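Local coordinates for autophagy protein 5 (Saccharomyces cerevisiae, PDB 2DYO) that takes part in autophagic vesicle formation and cytoplasm-to-vacuole transport, and is required for selective degradation of the nucleus and of mitochondria, at residues M166-N171 against S192-S197; K175-V180 against R274-F279. One frame throughout, in Å; residues are numbered along the deposited sequence.

Contact 1. Residues M166-N171 against S192-S197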
# COMPACT_ATOMS: atom_id res chain seq x y z
N MET A 166 -7.48 16.05 14.83
CA MET A 166 -7.04 17.44 14.97
C MET A 166 -6.61 17.75 16.40
O MET A 166 -5.92 18.74 16.65
CB MET A 166 -8.17 18.39 14.55
CG MET A 166 -8.58 18.25 13.10
SD MET A 166 -7.28 18.74 11.94
CE MET A 166 -6.49 17.19 11.59
N SER A 167 -7.02 16.90 17.33
CA SER A 167 -6.69 17.08 18.74
C SER A 167 -5.34 16.49 19.14
O SER A 167 -4.89 16.68 20.27
CB SER A 167 -7.79 16.49 19.62
OG SER A 167 -9.00 17.19 19.41
N LEU A 168 -4.71 15.75 18.23
CA LEU A 168 -3.41 15.17 18.53
C LEU A 168 -2.41 16.32 18.62
O LEU A 168 -2.60 17.35 17.97
CB LEU A 168 -2.97 14.22 17.41
CG LEU A 168 -3.80 12.97 17.13
CD1 LEU A 168 -3.19 12.23 15.93
CD2 LEU A 168 -3.82 12.08 18.35
N SER A 169 -1.36 16.17 19.42
CA SER A 169 -0.36 17.23 19.51
C SER A 169 0.43 17.15 18.20
O SER A 169 0.42 16.12 17.53
CB SER A 169 0.59 17.00 20.69
OG SER A 169 1.47 15.91 20.46
N VAL A 170 1.08 18.24 17.83
CA VAL A 170 1.86 18.26 16.61
C VAL A 170 2.85 17.10 16.62
O VAL A 170 2.92 16.34 15.65
CB VAL A 170 2.62 19.59 16.45
CG1 VAL A 170 3.59 19.51 15.28
CG2 VAL A 170 1.62 20.72 16.23
N ASN A 171 3.58 16.93 17.72
CA ASN A 171 4.55 15.84 17.82
C ASN A 171 3.91 14.45 17.81
O ASN A 171 4.55 13.47 17.42
CB ASN A 171 5.40 15.99 19.08
CG ASN A 171 6.29 17.22 19.04
OD1 ASN A 171 6.51 17.80 17.98
ND2 ASN A 171 6.81 17.62 20.20
N SER A 192 -3.16 5.31 15.85
CA SER A 192 -4.28 4.97 14.97
C SER A 192 -5.54 4.68 15.79
O SER A 192 -6.64 5.09 15.43
CB SER A 192 -3.94 3.78 14.06
OG SER A 192 -3.53 2.63 14.79
N ASN A 193 -5.37 3.99 16.92
CA ASN A 193 -6.51 3.68 17.77
C ASN A 193 -7.10 4.95 18.40
O ASN A 193 -8.31 5.06 18.55
CB ASN A 193 -6.09 2.69 18.86
CG ASN A 193 -6.06 1.26 18.36
OD1 ASN A 193 -5.52 0.37 19.02
ND2 ASN A 193 -6.65 1.03 17.19
N LYS A 194 -6.23 5.90 18.74
CA LYS A 194 -6.67 7.16 19.33
C LYS A 194 -7.56 7.96 18.39
O LYS A 194 -8.48 8.65 18.83
CB LYS A 194 -5.48 8.05 19.70
CG LYS A 194 -4.69 7.61 20.91
CD LYS A 194 -3.77 8.73 21.37
CE LYS A 194 -4.56 10.01 21.65
NZ LYS A 194 -3.71 11.10 22.22
N ILE A 195 -7.27 7.88 17.10
CA ILE A 195 -8.04 8.61 16.09
C ILE A 195 -9.46 8.10 16.05
O ILE A 195 -10.40 8.86 15.81
CB ILE A 195 -7.41 8.47 14.69
CG1 ILE A 195 -6.02 9.10 14.68
CG2 ILE A 195 -8.30 9.13 13.65
CD1 ILE A 195 -5.29 8.97 13.36
N SER A 196 -9.62 6.80 16.28
CA SER A 196 -10.94 6.17 16.29
C SER A 196 -10.88 4.72 16.78
O SER A 196 -10.16 3.89 16.22
CB SER A 196 -11.58 6.20 14.91
OG SER A 196 -12.90 5.69 14.97
N SER A 197 -11.65 4.44 17.82
CA SER A 197 -11.71 3.10 18.40
C SER A 197 -13.17 2.72 18.66
O SER A 197 -13.46 1.69 19.26
CB SER A 197 -10.91 3.05 19.71
OG SER A 197 -11.45 3.95 20.66
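Leu168 meets Ile195 and Lys194 through its two methyl branches, one for each partner, and the contact is one of van der Waals packing. Leu168 CD1 takes the deeper side: it lies 4.4 Å from Ile195 CG1, a loose approach to a buried side chain that also rests on Trp151 and Cys155 of helix 142-159 and on Phe176. Leu168 CD2 takes the outer side, 4.0 Å from both Lys194 CE and NZ. With CG anti to its carbonyl carbon (chi1 -64°), Leu168 sends both methyls across to helix 185-195, where Lys194 slants over CD2. Within the alpha-helical bundle region, the loop entering helix 170-182 is laid against the C-terminal end of helix 185-195, the next helix along the chain.

No polar pair joins the two segments themselves, but a salt bridge ties the two helices together just beyond 166-171: Lys194 bends at chi3 (56°), and its ammonium meets Glu172, in the first turn of helix 170-182, while CE covers Leu168. Ser169 is the N-cap of that helix, its OG accepting from Glu172 N. On the other segment, where the helix ends, Asn159 ND2 donates to Ile195 O and Asn159 OD1 pairs with Ser196 OG.

Contact 2. Residues K175-V180 against R274-F279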
# COMPACT_ATOMS: atom_id res chain seq x y z
N LYS A 175 4.98 11.64 15.23
CA LYS A 175 5.34 10.33 15.77
C LYS A 175 4.55 9.24 15.04
O LYS A 175 5.04 8.13 14.83
CB LYS A 175 5.01 10.30 17.27
CG LYS A 175 5.41 9.04 18.02
CD LYS A 175 4.90 9.12 19.46
CE LYS A 175 5.34 7.93 20.29
NZ LYS A 175 4.80 8.02 21.68
N PHE A 176 3.32 9.57 14.67
CA PHE A 176 2.45 8.64 13.95
C PHE A 176 3.12 8.31 12.61
O PHE A 176 3.37 7.14 12.31
CB PHE A 176 1.08 9.29 13.75
CG PHE A 176 0.01 8.34 13.27
CD1 PHE A 176 0.10 6.97 13.50
CD2 PHE A 176 -1.11 8.82 12.59
CE1 PHE A 176 -0.90 6.10 13.06
CE2 PHE A 176 -2.12 7.96 12.15
CZ PHE A 176 -2.01 6.60 12.39
N TRP A 177 3.45 9.33 11.82
CA TRP A 177 4.11 9.11 10.54
C TRP A 177 5.45 8.43 10.75
O TRP A 177 5.85 7.55 10.00
CB TRP A 177 4.34 10.44 9.81
CG TRP A 177 5.22 10.29 8.59
CD1 TRP A 177 6.48 10.79 8.41
CD2 TRP A 177 4.91 9.56 7.39
NE1 TRP A 177 6.97 10.42 7.18
CE2 TRP A 177 6.02 9.66 6.53
CE3 TRP A 177 3.79 8.83 6.97
CZ2 TRP A 177 6.05 9.06 5.27
CZ3 TRP A 177 3.82 8.23 5.71
CH2 TRP A 177 4.94 8.35 4.88
N GLY A 178 6.16 8.87 11.79
CA GLY A 178 7.46 8.32 12.09
C GLY A 178 7.48 6.81 12.24
O GLY A 178 8.42 6.15 11.80
N SER A 179 6.44 6.27 12.86
CA SER A 179 6.34 4.83 13.08
C SER A 179 6.33 4.06 11.76
O SER A 179 6.74 2.91 11.71
CB SER A 179 5.07 4.49 13.87
OG SER A 179 3.92 4.77 13.10
N VAL A 180 5.84 4.70 10.70
CA VAL A 180 5.79 4.06 9.39
C VAL A 180 7.20 3.84 8.83
O VAL A 180 7.47 2.84 8.17
CB VAL A 180 5.00 4.91 8.37
CG1 VAL A 180 5.00 4.21 7.00
CG2 VAL A 180 3.57 5.13 8.86
N ARG A 274 -7.72 -3.09 7.39
CA ARG A 274 -7.50 -1.79 6.76
C ARG A 274 -6.00 -1.57 6.61
O ARG A 274 -5.21 -2.12 7.37
CB ARG A 274 -8.10 -0.65 7.60
CG ARG A 274 -7.40 -0.43 8.93
CD ARG A 274 -8.00 0.77 9.65
NE ARG A 274 -7.44 0.93 10.99
CZ ARG A 274 -7.81 1.87 11.85
NH1 ARG A 274 -8.75 2.74 11.52
NH2 ARG A 274 -7.25 1.93 13.05
N SER A 275 -5.62 -0.77 5.62
CA SER A 275 -4.21 -0.48 5.36
C SER A 275 -3.69 0.63 6.29
O SER A 275 -4.46 1.23 7.04
CB SER A 275 -4.02 -0.10 3.90
OG SER A 275 -4.43 -1.17 3.05
N PHE A 276 -2.39 0.90 6.21
CA PHE A 276 -1.75 1.89 7.07
C PHE A 276 -2.15 3.36 6.85
O PHE A 276 -1.73 4.22 7.62
CB PHE A 276 -0.22 1.75 7.00
CG PHE A 276 0.41 2.49 5.85
CD1 PHE A 276 1.10 3.68 6.08
CD2 PHE A 276 0.32 2.01 4.55
CE1 PHE A 276 1.70 4.38 5.02
CE2 PHE A 276 0.90 2.70 3.48
CZ PHE A 276 1.60 3.89 3.72
N ASP A 277 -2.93 3.63 5.81
CA ASP A 277 -3.38 5.00 5.56
C ASP A 277 -4.81 5.17 6.08
O ASP A 277 -5.44 6.20 5.86
CB ASP A 277 -3.31 5.35 4.07
CG ASP A 277 -4.24 4.50 3.22
OD1 ASP A 277 -4.36 4.82 2.02
OD2 ASP A 277 -4.83 3.53 3.73
N GLY A 278 -5.31 4.14 6.76
CA GLY A 278 -6.65 4.21 7.32
C GLY A 278 -7.78 3.69 6.45
O GLY A 278 -8.89 3.47 6.93
N PHE A 279 -7.50 3.48 5.17
CA PHE A 279 -8.51 2.98 4.25
C PHE A 279 -8.43 1.47 4.06
O PHE A 279 -7.34 0.88 4.07
CB PHE A 279 -8.37 3.63 2.86
CG PHE A 279 -9.03 4.97 2.74
CD1 PHE A 279 -8.33 6.14 3.03
CD2 PHE A 279 -10.36 5.07 2.33
CE1 PHE A 279 -8.95 7.39 2.92
CE2 PHE A 279 -10.98 6.31 2.21
CZ PHE A 279 -10.27 7.47 2.51
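The Phe276 ring receives Trp177 at its edge, near the ring plane, with Trp177 CZ3 standing 4.4 Å from Phe276 CE1; no stack is formed. One face of the Trp177 indole is overlain by its own helix neighbour, Val180 CB, 4.3 Å above the plane and displaced toward the rim. Tyr47 meets Phe276 edge-to-face.

Val180 makes the closer apolar contact. Both its methyls reach the phenyl ring: Val180 CG1 is 3.9 Å from Phe276 CE1, and Val180 CG2 is 4.0 Å from Phe276 CD1, the two side chains crossing at about a right angle. The CB bond of Phe276 already points at the helix, and CG, between the backbone N and the carbonyl carbon (chi1 85°), sets the CD1/CE1 side of the ring against Val180.

The loop that presents this ring is a type I beta turn from Ser275 to Gly278, closed by Gly278 N to Ser275 O at 3.0 Å. Asp277 adds an Asx turn, its OD2 accepting from Phe279 N at 3.0 Å from above the carboxylate plane, 51° out of it. Gly278 takes a positive phi, which glycine adopts readily. The buried Phe276 O accepts from two indole nitrogens, those of Trp147 and Trp151, and Phe276 N donates to Glu45 OE2.

The turn links helix 266-273 to strand 280-286, the middle strand of the ubiquitin-like UblB sheet, and faces helix 170-182 of the bundle, with helix 142-159 also packed against it.

Contacts 1 and 2 lie about 12 Å apart between centres, on the same side of the chain's centre. Contact 1 stays inside the alpha-helical bundle region and sits farther out, about 21 Å from the centre of the chain against about 11 Å for contact 2, both measured from contact centres. Their segments alternate along the chain: 166-171, 175-180, 192-197, then 274-279. Phe176, from segment 175-180, touches contact 1 through CE2, 3.5 Å from Ile195 CD1, and Ser192 CB meets Arg274 NH2 at 3.9 Å, so the two contacts adjoin. Helix 170-182 and the loop leading into it thus meet helix 185-195 within the bundle region and the turn 275-278 of the UblB region.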